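Side-chain contacts in ORC1-type DNA replication protein 2 (Aeropyrum pernix, PDB 1W5T), which takes part in the regulation of DNA replication, binding DNA and ATP as a member of the Cdc6/Orc family of AAA+ proteins: residues Q226-E229 against L230-D234; T102-S105 against L106-R109; P388-A392 against D393-E397. All blocks are in the same frame, centred on the assembly; numbering follows the deposited sequence.

Contact 1 (Q226-E229 against L230-D234). With ANP (phosphoaminophosphonic acid-adenylate ester), chain D.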
ATOM      1  N   GLN A 226      -4.520  11.494 -17.600  1.00 14.90           N
ATOM      2  CA  GLN A 226      -3.118  11.276 -17.874  1.00 14.36           C
ATOM      3  C   GLN A 226      -2.839   9.900 -18.518  1.00 15.03           C
ATOM      4  O   GLN A 226      -2.076   9.826 -19.468  1.00 14.41           O
ATOM      5  CB  GLN A 226      -2.294  11.467 -16.575  1.00 14.45           C
ATOM      6  CG  GLN A 226      -0.801  11.236 -16.713  1.00 13.70           C
ATOM      7  CD  GLN A 226      -0.062  11.400 -15.404  1.00 16.57           C
ATOM      8  OE1 GLN A 226      -0.436  10.792 -14.385  1.00 15.58           O
ATOM      9  NE2 GLN A 226       1.000  12.221 -15.412  1.00 15.90           N
ATOM     10  N   ARG A 227      -3.445   8.812 -18.046  1.00 15.55           N
ATOM     11  CA  ARG A 227      -3.286   7.545 -18.781  1.00 15.58           C
ATOM     12  C   ARG A 227      -3.851   7.618 -20.238  1.00 16.13           C
ATOM     13  O   ARG A 227      -3.214   7.176 -21.203  1.00 15.92           O
ATOM     14  CB  ARG A 227      -3.884   6.352 -18.021  1.00 15.59           C
ATOM     15  CG  ARG A 227      -3.110   5.824 -16.817  1.00 15.12           C
ATOM     16  CD  ARG A 227      -1.567   6.042 -16.785  1.00 14.73           C
ATOM     17  NE  ARG A 227      -1.154   6.039 -15.404  1.00 13.18           N
ATOM     18  CZ  ARG A 227      -0.579   5.020 -14.787  1.00 15.25           C
ATOM     19  NH1 ARG A 227      -0.271   3.896 -15.462  1.00 12.09           N
ATOM     20  NH2 ARG A 227      -0.280   5.135 -13.478  1.00 13.51           N
ATOM     21  N   ALA A 228      -5.035   8.176 -20.411  1.00 16.92           N
ATOM     22  CA  ALA A 228      -5.560   8.333 -21.771  1.00 18.57           C
ATOM     23  C   ALA A 228      -4.568   9.107 -22.687  1.00 19.76           C
ATOM     24  O   ALA A 228      -4.096   8.574 -23.708  1.00 19.62           O
ATOM     25  CB  ALA A 228      -6.898   8.989 -21.759  1.00 18.22           C
ATOM     26  N   GLU A 229      -4.189  10.310 -22.258  1.00 20.95           N
ATOM     27  CA  GLU A 229      -3.236  11.167 -22.982  1.00 22.39           C
ATOM     28  C   GLU A 229      -1.948  10.518 -23.414  1.00 23.14           C
ATOM     29  O   GLU A 229      -1.539  10.697 -24.555  1.00 24.07           O
ATOM     30  CB  GLU A 229      -2.915  12.432 -22.189  1.00 23.01           C
ATOM     31  CG  GLU A 229      -4.033  13.455 -22.118  1.00 23.44           C
ATOM     32  CD  GLU A 229      -3.671  14.608 -21.221  1.00 28.13           C
ATOM     33  OE1 GLU A 229      -4.519  15.478 -20.970  1.00 32.90           O
ATOM     34  OE2 GLU A 229      -2.529  14.674 -20.751  1.00 31.66           O
ATOM     35  N   LEU A 230      -1.304   9.767 -22.514  1.00 23.97           N
ATOM     36  CA  LEU A 230      -0.068   9.052 -22.810  1.00 23.59           C
ATOM     37  C   LEU A 230      -0.301   7.729 -23.526  1.00 24.45           C
ATOM     38  O   LEU A 230       0.590   7.214 -24.202  1.00 25.30           O
ATOM     39  CB  LEU A 230       0.651   8.752 -21.495  1.00 23.39           C
ATOM     40  CG  LEU A 230       0.923   9.947 -20.564  1.00 24.76           C
ATOM     41  CD1 LEU A 230       1.388   9.478 -19.158  1.00 22.11           C
ATOM     42  CD2 LEU A 230       1.918  10.969 -21.176  1.00 24.61           C
ATOM     43  N   GLY A 231      -1.466   7.128 -23.332  1.00 24.20           N
ATOM     44  CA  GLY A 231      -1.598   5.722 -23.651  1.00 24.01           C
ATOM     45  C   GLY A 231      -2.601   5.437 -24.741  1.00 24.04           C
ATOM     46  O   GLY A 231      -2.478   4.454 -25.454  1.00 23.46           O
ATOM     47  N   LEU A 232      -3.598   6.306 -24.861  1.00 24.49           N
ATOM     48  CA  LEU A 232      -4.650   6.132 -25.848  1.00 24.89           C
ATOM     49  C   LEU A 232      -4.451   7.108 -27.011  1.00 26.00           C
ATOM     50  O   LEU A 232      -3.875   8.187 -26.848  1.00 26.13           O
ATOM     51  CB  LEU A 232      -6.026   6.340 -25.183  1.00 23.51           C
ATOM     52  CG  LEU A 232      -6.405   5.424 -24.020  1.00 21.56           C
ATOM     53  CD1 LEU A 232      -7.899   5.508 -23.712  1.00 15.06           C
ATOM     54  CD2 LEU A 232      -5.966   3.956 -24.264  1.00 17.21           C
ATOM     55  N   ARG A 233      -4.941   6.732 -28.186  1.00 27.55           N
ATOM     56  CA  ARG A 233      -4.941   7.630 -29.334  1.00 28.38           C
ATOM     57  C   ARG A 233      -5.952   8.708 -29.067  1.00 28.23           C
ATOM     58  O   ARG A 233      -6.973   8.435 -28.472  1.00 28.73           O
ATOM     59  CB  ARG A 233      -5.302   6.853 -30.577  1.00 28.95           C
ATOM     60  CG  ARG A 233      -4.123   6.204 -31.250  1.00 31.33           C
ATOM     61  CD  ARG A 233      -4.350   5.975 -32.765  1.00 38.11           C
ATOM     62  NE  ARG A 233      -5.484   5.101 -32.983  1.00 42.74           N
ATOM     63  CZ  ARG A 233      -6.635   5.363 -33.609  1.00 46.44           C
ATOM     64  NH1 ARG A 233      -6.905   6.528 -34.216  1.00 48.08           N
ATOM     65  NH2 ARG A 233      -7.532   4.387 -33.629  1.00 46.12           N
ATOM     66  N   ASP A 234      -5.667   9.930 -29.492  1.00 28.67           N
ATOM     67  CA  ASP A 234      -6.441  11.102 -29.086  1.00 28.92           C
ATOM     68  C   ASP A 234      -7.894  11.096 -29.460  1.00 28.54           C
ATOM     69  O   ASP A 234      -8.678  11.847 -28.869  1.00 28.82           O
ATOM     70  CB  ASP A 234      -5.823  12.373 -29.671  1.00 29.87           C
ATOM     71  CG  ASP A 234      -4.375  12.542 -29.292  1.00 31.55           C
ATOM     72  OD1 ASP A 234      -3.716  13.488 -29.826  1.00 35.22           O
ATOM     73  OD2 ASP A 234      -3.824  11.775 -28.479  1.00 31.30           O
TER
HETATM   74  PG  ANP D 700      -1.231  -2.205  -3.187  1.00 13.70           P
HETATM   75  O1G ANP D 700      -1.747  -3.489  -3.963  1.00 19.20           O
HETATM   76  O2G ANP D 700       0.308  -2.422  -2.848  1.00 17.59           O
HETATM   77  O3G ANP D 700      -2.062  -1.895  -1.869  1.00 13.19           O
HETATM   78  PB  ANP D 700      -0.387   0.514  -4.092  1.00  9.28           P
HETATM   79  O1B ANP D 700       1.163   0.281  -3.883  1.00 14.31           O
HETATM   80  O2B ANP D 700      -0.936   1.332  -2.885  1.00 12.13           O
HETATM   81  N3B ANP D 700      -1.281  -0.924  -4.331  1.00 11.12           N
HETATM   82  PA  ANP D 700       0.237   1.474  -6.731  1.00  8.06           P
HETATM   83  O1A ANP D 700       1.419   2.538  -6.555  1.00 11.27           O
HETATM   84  O2A ANP D 700       0.856   0.077  -7.151  1.00 10.42           O
HETATM   85  O3A ANP D 700      -0.705   1.396  -5.420  1.00 11.35           O
HETATM   86  O5' ANP D 700      -0.838   2.040  -7.793  1.00 14.09           O
HETATM   87  C5' ANP D 700      -1.954   1.388  -8.421  1.00  9.32           C
HETATM   88  C4' ANP D 700      -1.984   1.895  -9.866  1.00 10.21           C
HETATM   89  O4' ANP D 700      -2.380   3.271  -9.909  1.00  9.99           O
HETATM   90  C3' ANP D 700      -0.608   1.885 -10.528  1.00  9.68           C
HETATM   91  O3' ANP D 700      -0.787   1.626 -11.892  1.00  8.65           O
HETATM   92  C2' ANP D 700      -0.084   3.306 -10.371  1.00  9.19           C
HETATM   93  O2' ANP D 700       0.904   3.724 -11.314  1.00  9.02           O
HETATM   94  C1' ANP D 700      -1.374   4.105 -10.493  1.00  8.21           C
HETATM   95  N9  ANP D 700      -1.316   5.294  -9.652  1.00 10.03           N
HETATM   96  C8  ANP D 700      -1.520   5.323  -8.285  1.00  8.09           C
HETATM   97  N7  ANP D 700      -1.403   6.577  -7.783  1.00  5.12           N
HETATM   98  C5  ANP D 700      -1.161   7.403  -8.812  1.00  7.11           C
HETATM   99  C6  ANP D 700      -0.916   8.852  -9.105  1.00  8.46           C
HETATM  100  N6  ANP D 700      -0.919   9.806  -8.130  1.00  6.17           N
HETATM  101  N1  ANP D 700      -0.652   9.240 -10.383  1.00  6.40           N
HETATM  102  C2  ANP D 700      -0.623   8.395 -11.402  1.00  7.85           C
HETATM  103  N3  ANP D 700      -0.812   7.058 -11.272  1.00 11.50           N
HETATM  104  C4  ANP D 700      -1.093   6.534  -9.981  1.00  7.81           C
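The guanidinium group of Arg227 meets the nucleotide at its edge, with the ribose hydroxyl O2' of ANP in its plane. NH2 makes both bonds to the nucleotide. It donates to ANP O2' at 2.8 Å and to the adenine atom N3 of ANP at 3.0 Å. One nitrogen thus spans sugar and base. NH1 is held by the carbonyl of Val14, which helps to fix the rotation of the group. The chain bends at chi2 (-26°) on its way there. With chi1 at 179°, Gln226 runs on extended beside Leu230, both pointing the same way. Gln226 CG touches Leu230 CD1 at 3.7 Å. The amide NE2 of Gln226 is hydrogen-bonded to the carbonyl of Glu23. The helix ends just beyond, where Ala228 O takes two donors. Leu232 N lies in the carbonyl plane, on a lone pair, 2.6 Å from Ala228 O. Gly231 N sits above that plane, 3.0 Å from the same oxygen. This contact closes helix 217-231 of the ATPase lid domain. Leu232 packs on Leu266 and Cys270 of helix 259-275. The N-terminal segment adds Arg25, in a salt bridge with Glu229.

Contact 2 (T102-S105 against L106-R109)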
ATOM      1  N   THR A 102      19.018 -11.950   1.865  1.00 22.27           N
ATOM      2  CA  THR A 102      18.380 -11.913   0.552  1.00 22.29           C
ATOM      3  C   THR A 102      18.050 -10.478   0.120  1.00 21.31           C
ATOM      4  O   THR A 102      18.325 -10.115  -1.003  1.00 21.48           O
ATOM      5  CB  THR A 102      17.112 -12.837   0.494  1.00 22.78           C
ATOM      6  OG1 THR A 102      17.476 -14.177   0.844  1.00 23.76           O
ATOM      7  CG2 THR A 102      16.591 -13.002  -0.934  1.00 22.27           C
ATOM      8  N   ILE A 103      17.495  -9.673   1.020  1.00 20.59           N
ATOM      9  CA  ILE A 103      17.258  -8.241   0.763  1.00 20.41           C
ATOM     10  C   ILE A 103      18.524  -7.549   0.216  1.00 19.52           C
ATOM     11  O   ILE A 103      18.503  -6.894  -0.842  1.00 17.81           O
ATOM     12  CB  ILE A 103      16.668  -7.545   2.045  1.00 20.83           C
ATOM     13  CG1 ILE A 103      15.207  -7.981   2.238  1.00 20.99           C
ATOM     14  CG2 ILE A 103      16.759  -6.006   1.961  1.00 20.52           C
ATOM     15  CD1 ILE A 103      14.726  -8.045   3.673  1.00 21.98           C
ATOM     16  N   LEU A 104      19.636  -7.789   0.918  1.00 19.02           N
ATOM     17  CA  LEU A 104      20.925  -7.236   0.554  1.00 18.84           C
ATOM     18  C   LEU A 104      21.457  -7.689  -0.799  1.00 18.27           C
ATOM     19  O   LEU A 104      22.007  -6.887  -1.570  1.00 17.80           O
ATOM     20  CB  LEU A 104      21.954  -7.513   1.638  1.00 19.04           C
ATOM     21  CG  LEU A 104      21.769  -6.715   2.915  1.00 21.21           C
ATOM     22  CD1 LEU A 104      22.978  -7.035   3.745  1.00 25.88           C
ATOM     23  CD2 LEU A 104      21.643  -5.230   2.717  1.00 19.98           C
ATOM     24  N   SER A 105      21.293  -8.956  -1.126  1.00 17.75           N
ATOM     25  CA  SER A 105      21.871  -9.387  -2.399  1.00 17.83           C
ATOM     26  C   SER A 105      21.012  -8.871  -3.549  1.00 16.96           C
ATOM     27  O   SER A 105      21.507  -8.567  -4.634  1.00 16.65           O
ATOM     28  CB  SER A 105      22.087 -10.899  -2.435  1.00 17.91           C
ATOM     29  OG  SER A 105      20.846 -11.568  -2.345  1.00 21.78           O
ATOM     30  N   LEU A 106      19.724  -8.716  -3.297  1.00 17.21           N
ATOM     31  CA  LEU A 106      18.874  -8.021  -4.254  1.00 17.40           C
ATOM     32  C   LEU A 106      19.342  -6.560  -4.423  1.00 16.96           C
ATOM     33  O   LEU A 106      19.479  -6.086  -5.543  1.00 17.34           O
ATOM     34  CB  LEU A 106      17.386  -8.119  -3.859  1.00 17.34           C
ATOM     35  CG  LEU A 106      16.759  -9.506  -4.083  1.00 18.84           C
ATOM     36  CD1 LEU A 106      15.354  -9.560  -3.467  1.00 19.72           C
ATOM     37  CD2 LEU A 106      16.736  -9.974  -5.566  1.00 16.32           C
ATOM     38  N   ILE A 107      19.644  -5.867  -3.332  1.00 16.98           N
ATOM     39  CA  ILE A 107      20.131  -4.492  -3.462  1.00 17.75           C
ATOM     40  C   ILE A 107      21.454  -4.395  -4.288  1.00 18.42           C
ATOM     41  O   ILE A 107      21.553  -3.515  -5.149  1.00 17.79           O
ATOM     42  CB  ILE A 107      20.217  -3.759  -2.073  1.00 17.74           C
ATOM     43  CG1 ILE A 107      18.825  -3.559  -1.459  1.00 17.25           C
ATOM     44  CG2 ILE A 107      20.949  -2.437  -2.201  1.00 16.61           C
ATOM     45  CD1 ILE A 107      18.854  -3.293   0.040  1.00 19.27           C
ATOM     46  N   VAL A 108      22.443  -5.283  -4.043  1.00 18.58           N
ATOM     47  CA  VAL A 108      23.670  -5.291  -4.875  1.00 18.98           C
ATOM     48  C   VAL A 108      23.449  -5.607  -6.369  1.00 19.93           C
ATOM     49  O   VAL A 108      24.044  -4.934  -7.213  1.00 20.32           O
ATOM     50  CB  VAL A 108      24.918  -6.127  -4.304  1.00 19.43           C
ATOM     51  CG1 VAL A 108      24.763  -6.575  -2.884  1.00 17.51           C
ATOM     52  CG2 VAL A 108      25.319  -7.292  -5.228  1.00 18.82           C
ATOM     53  N   ARG A 109      22.630  -6.630  -6.685  1.00 20.74           N
ATOM     54  CA  ARG A 109      22.215  -6.968  -8.056  1.00 21.69           C
ATOM     55  C   ARG A 109      21.837  -5.653  -8.767  1.00 20.76           C
ATOM     56  O   ARG A 109      22.372  -5.329  -9.820  1.00 21.19           O
ATOM     57  CB  ARG A 109      20.986  -7.928  -8.044  1.00 22.71           C
ATOM     58  CG  ARG A 109      21.246  -9.477  -8.161  1.00 29.21           C
ATOM     59  CD  ARG A 109      19.972 -10.391  -8.613  1.00 38.78           C
ATOM     60  NE  ARG A 109      18.638  -9.778  -8.393  1.00 43.02           N
ATOM     61  CZ  ARG A 109      17.622  -9.562  -9.256  1.00 43.66           C
ATOM     62  NH1 ARG A 109      16.537  -8.981  -8.781  1.00 42.37           N
ATOM     63  NH2 ARG A 109      17.648  -9.894 -10.540  1.00 46.37           N
TER
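Ile103 has CG1 beside its backbone N (chi1 -73°), which puts CG2 anti to that nitrogen and within reach of Ile107. Ile107 carries CG1 beside its own N and stretches the chain out at chi2 (161°), so that CD1 reaches back one turn. The two side chains lie alongside each other, pointing the same way. Ile103 CG2 meets Ile107 CD1 at 3.9 Å. The same methyl of Ile107, CD1, also approaches Leu104 CD2, at 4.3 Å. This one methyl thus bears on two residues of the preceding turn.

Ser105 holds OG between its backbone N and carbonyl carbon. From there OG donates to Thr102 O at 3.2 Å, tilted somewhat from the carbonyl plane. Thr102 O also takes the N-H of Leu106 at 3.0 Å, a nearly straight bond (167°). Leu106 rests its CB and CG beside that oxygen. The hydroxyl of Thr102 is hydrogen-bonded to Asn99 OD1.

This is regular alpha-helix in the AAA domain, with each N-H from Leu106 to Arg109 hydrogen-bonded to the carbonyl four residues back. Helix 100-111 lies against the parallel sheet through Ile103 and Ile107. Ile103 touches Leu144, while Ile107 sits on Leu140 and Val142 of strand 139-145 and on Ala90 and Val92 of strand 87-93. Leu104 and Val108 face helix 122-136, where both meet Ile125.

Contact 3 (P388-A392 against D393-E397)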
ATOM      1  N   PRO A 388     -18.422   1.001   3.518  1.00 32.17           N
ATOM      2  CA  PRO A 388     -19.224   0.985   2.271  1.00 33.86           C
ATOM      3  C   PRO A 388     -18.547   0.304   1.050  1.00 34.91           C
ATOM      4  O   PRO A 388     -19.249  -0.264   0.204  1.00 35.98           O
ATOM      5  CB  PRO A 388     -19.511   2.467   2.013  1.00 33.89           C
ATOM      6  CG  PRO A 388     -19.489   3.075   3.414  1.00 34.52           C
ATOM      7  CD  PRO A 388     -18.347   2.338   4.139  1.00 32.64           C
ATOM      8  N   HIS A 389     -17.217   0.308   1.002  1.00 35.50           N
ATOM      9  CA  HIS A 389     -16.485  -0.231  -0.137  1.00 36.21           C
ATOM     10  C   HIS A 389     -16.394  -1.764  -0.146  1.00 36.95           C
ATOM     11  O   HIS A 389     -16.073  -2.379  -1.180  1.00 37.25           O
ATOM     12  CB  HIS A 389     -15.086   0.389  -0.203  1.00 35.66           C
ATOM     13  CG  HIS A 389     -14.166  -0.087   0.869  1.00 33.62           C
ATOM     14  ND1 HIS A 389     -14.327   0.253   2.192  1.00 31.89           N
ATOM     15  CD2 HIS A 389     -13.077  -0.889   0.815  1.00 33.41           C
ATOM     16  CE1 HIS A 389     -13.379  -0.319   2.910  1.00 30.47           C
ATOM     17  NE2 HIS A 389     -12.603  -1.015   2.099  1.00 31.41           N
ATOM     18  N   LEU A 390     -16.693  -2.365   1.001  1.00 37.42           N
ATOM     19  CA  LEU A 390     -16.662  -3.820   1.178  1.00 37.87           C
ATOM     20  C   LEU A 390     -17.867  -4.474   0.569  1.00 38.42           C
ATOM     21  O   LEU A 390     -18.987  -4.070   0.859  1.00 39.03           O
ATOM     22  CB  LEU A 390     -16.657  -4.178   2.666  1.00 37.48           C
ATOM     23  CG  LEU A 390     -15.490  -3.591   3.445  1.00 36.52           C
ATOM     24  CD1 LEU A 390     -15.472  -4.100   4.900  1.00 34.51           C
ATOM     25  CD2 LEU A 390     -14.224  -3.928   2.656  1.00 34.77           C
ATOM     26  N   PRO A 391     -17.657  -5.492  -0.255  1.00 38.74           N
ATOM     27  CA  PRO A 391     -18.782  -6.254  -0.824  1.00 39.14           C
ATOM     28  C   PRO A 391     -19.410  -7.151   0.251  1.00 39.54           C
ATOM     29  O   PRO A 391     -18.787  -8.121   0.709  1.00 39.49           O
ATOM     30  CB  PRO A 391     -18.131  -7.075  -1.949  1.00 38.74           C
ATOM     31  CG  PRO A 391     -16.684  -7.165  -1.610  1.00 38.66           C
ATOM     32  CD  PRO A 391     -16.345  -5.994  -0.705  1.00 38.77           C
ATOM     33  N   ALA A 392     -20.625  -6.817   0.662  1.00 40.03           N
ATOM     34  CA  ALA A 392     -21.198  -7.416   1.865  1.00 41.02           C
ATOM     35  C   ALA A 392     -21.485  -8.911   1.778  1.00 41.73           C
ATOM     36  O   ALA A 392     -21.266  -9.629   2.756  1.00 42.08           O
ATOM     37  CB  ALA A 392     -22.419  -6.660   2.329  1.00 40.52           C
ATOM     38  N   ASP A 393     -21.955  -9.385   0.624  1.00 42.39           N
ATOM     39  CA  ASP A 393     -22.258 -10.822   0.472  1.00 42.87           C
ATOM     40  C   ASP A 393     -21.020 -11.709   0.253  1.00 42.31           C
ATOM     41  O   ASP A 393     -20.988 -12.868   0.708  1.00 42.30           O
ATOM     42  CB  ASP A 393     -23.355 -11.079  -0.584  1.00 42.91           C
ATOM     43  CG  ASP A 393     -23.063 -10.409  -1.921  1.00 44.59           C
ATOM     44  OD1 ASP A 393     -24.017 -10.267  -2.728  1.00 45.59           O
ATOM     45  OD2 ASP A 393     -21.920  -9.999  -2.252  1.00 45.80           O
ATOM     46  N   ARG A 394     -20.016 -11.165  -0.439  1.00 41.82           N
ATOM     47  CA  ARG A 394     -18.733 -11.847  -0.616  1.00 41.59           C
ATOM     48  C   ARG A 394     -18.086 -12.042   0.766  1.00 40.86           C
ATOM     49  O   ARG A 394     -17.585 -13.130   1.079  1.00 40.75           O
ATOM     50  CB  ARG A 394     -17.794 -11.052  -1.537  1.00 42.28           C
ATOM     51  CG  ARG A 394     -17.864 -11.387  -3.048  1.00 44.55           C
ATOM     52  CD  ARG A 394     -16.749 -12.332  -3.590  1.00 49.38           C
ATOM     53  NE  ARG A 394     -15.590 -12.502  -2.692  1.00 51.57           N
ATOM     54  CZ  ARG A 394     -14.906 -13.645  -2.503  1.00 51.01           C
ATOM     55  NH1 ARG A 394     -15.251 -14.761  -3.145  1.00 50.16           N
ATOM     56  NH2 ARG A 394     -13.864 -13.664  -1.668  1.00 50.17           N
ATOM     57  N   LEU A 395     -18.138 -10.992   1.593  1.00 39.68           N
ATOM     58  CA  LEU A 395     -17.613 -11.014   2.968  1.00 38.66           C
ATOM     59  C   LEU A 395     -18.349 -11.989   3.916  1.00 38.25           C
ATOM     60  O   LEU A 395     -17.702 -12.832   4.553  1.00 37.56           O
ATOM     61  CB  LEU A 395     -17.571  -9.598   3.559  1.00 38.19           C
ATOM     62  CG  LEU A 395     -17.043  -9.408   4.988  1.00 37.82           C
ATOM     63  CD1 LEU A 395     -15.579  -9.739   5.074  1.00 37.90           C
ATOM     64  CD2 LEU A 395     -17.266  -7.977   5.460  1.00 37.99           C
ATOM     65  N   ILE A 396     -19.680 -11.874   4.009  1.00 37.67           N
ATOM     66  CA  ILE A 396     -20.506 -12.861   4.738  1.00 37.56           C
ATOM     67  C   ILE A 396     -20.070 -14.297   4.390  1.00 37.81           C
ATOM     68  O   ILE A 396     -19.787 -15.094   5.270  1.00 37.78           O
ATOM     69  CB  ILE A 396     -22.023 -12.674   4.450  1.00 36.71           C
ATOM     70  CG1 ILE A 396     -22.580 -11.470   5.191  1.00 37.00           C
ATOM     71  CG2 ILE A 396     -22.839 -13.910   4.850  1.00 36.54           C
ATOM     72  CD1 ILE A 396     -23.780 -10.861   4.530  1.00 33.09           C
ATOM     73  N   GLU A 397     -20.005 -14.602   3.104  1.00 38.29           N
ATOM     74  CA  GLU A 397     -19.520 -15.886   2.634  1.00 39.16           C
ATOM     75  C   GLU A 397     -18.168 -16.230   3.275  1.00 38.71           C
ATOM     76  O   GLU A 397     -18.074 -17.211   4.010  1.00 38.76           O
ATOM     77  CB  GLU A 397     -19.364 -15.842   1.112  1.00 39.71           C
ATOM     78  CG  GLU A 397     -20.548 -16.374   0.319  1.00 42.20           C
ATOM     79  CD  GLU A 397     -20.109 -17.190  -0.905  1.00 45.31           C
ATOM     80  OE1 GLU A 397     -20.259 -16.682  -2.054  1.00 47.21           O
ATOM     81  OE2 GLU A 397     -19.604 -18.334  -0.718  1.00 43.75           O
TER
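Pro391 and Arg394 touch through their aliphatic carbons at the start of the helix. Their side chains run side by side, pointing the same way. The ring atom Pro391 CB lies 4.0 Å from Arg394 CB, and the ring CG is as close to the same carbon. The rest of the arginine bends at chi2 and chi3, which carries its guanidinium off from Pro391. The apolar pair, Leu390 and Leu395, brackets these two along the chain. Leu390 CD1 meets Leu395 CD2 at 4.3 Å. Leu395 reaches it with CG anti to the backbone N (chi1 -180°). The other methyl of Leu390, CD2, stands 3.4 Å above one face of the His389 ring plane, offset toward the rim.

The backbone bonds open the helix. Pro391 is the N-cap residue, and its carbonyl accepts the first i to i+4 bond of the helix. Leu395 N donates to Pro391 O at 3.1 Å. Ile396 N then donates to Ala392 O at 3.0 Å, in a nearly straight bond (173°). The CG1 and CD1 atoms of Ile396 lie close to that carbonyl as well, with CD1 3.3 Å from Ala392 O.

One polar side chain joins in. Asp393 OD2 accepts a weak bond from Arg394 N at 2.9 Å, with CG set between backbone N and carbonyl carbon (chi1 52°). A carboxylate in the first turn would probably be favoured by the helix dipole.

The contact links strand 382-386 of the winged-helix domain to helix 392-408. Ala392 and Leu395 both touch Leu386 of that strand. Ile396 packs on Arg315, Ala318 and Leu322 of helix 308-322. Leu395 and Arg394 also meet Ile298, and Leu390 meets Leu367.

How the contacts relate
The three contacts follow one another along the chain in the order 2, 1, 3, and none touches another. Contact 2 belongs to the AAA domain, contact 1 to the lid and contact 3 to the winged-helix region. Contact 1 alone holds nucleotide-binding residues. Its Arg227 lies about 6 Å from Thr67 and about 8 Å from Tyr215, side chain to side chain, and both also bind ATP. The magnesium ion is about 12 Å from the Arg227 side chain. The Leu390 side chain of contact 3 is about 13 Å from ANP. Between centres, contact 1 is about 36 Å from contact 2 and 34 Å from contact 3. Contacts 2 and 3 are about 40 Å apart, on opposite sides of the chain's centre.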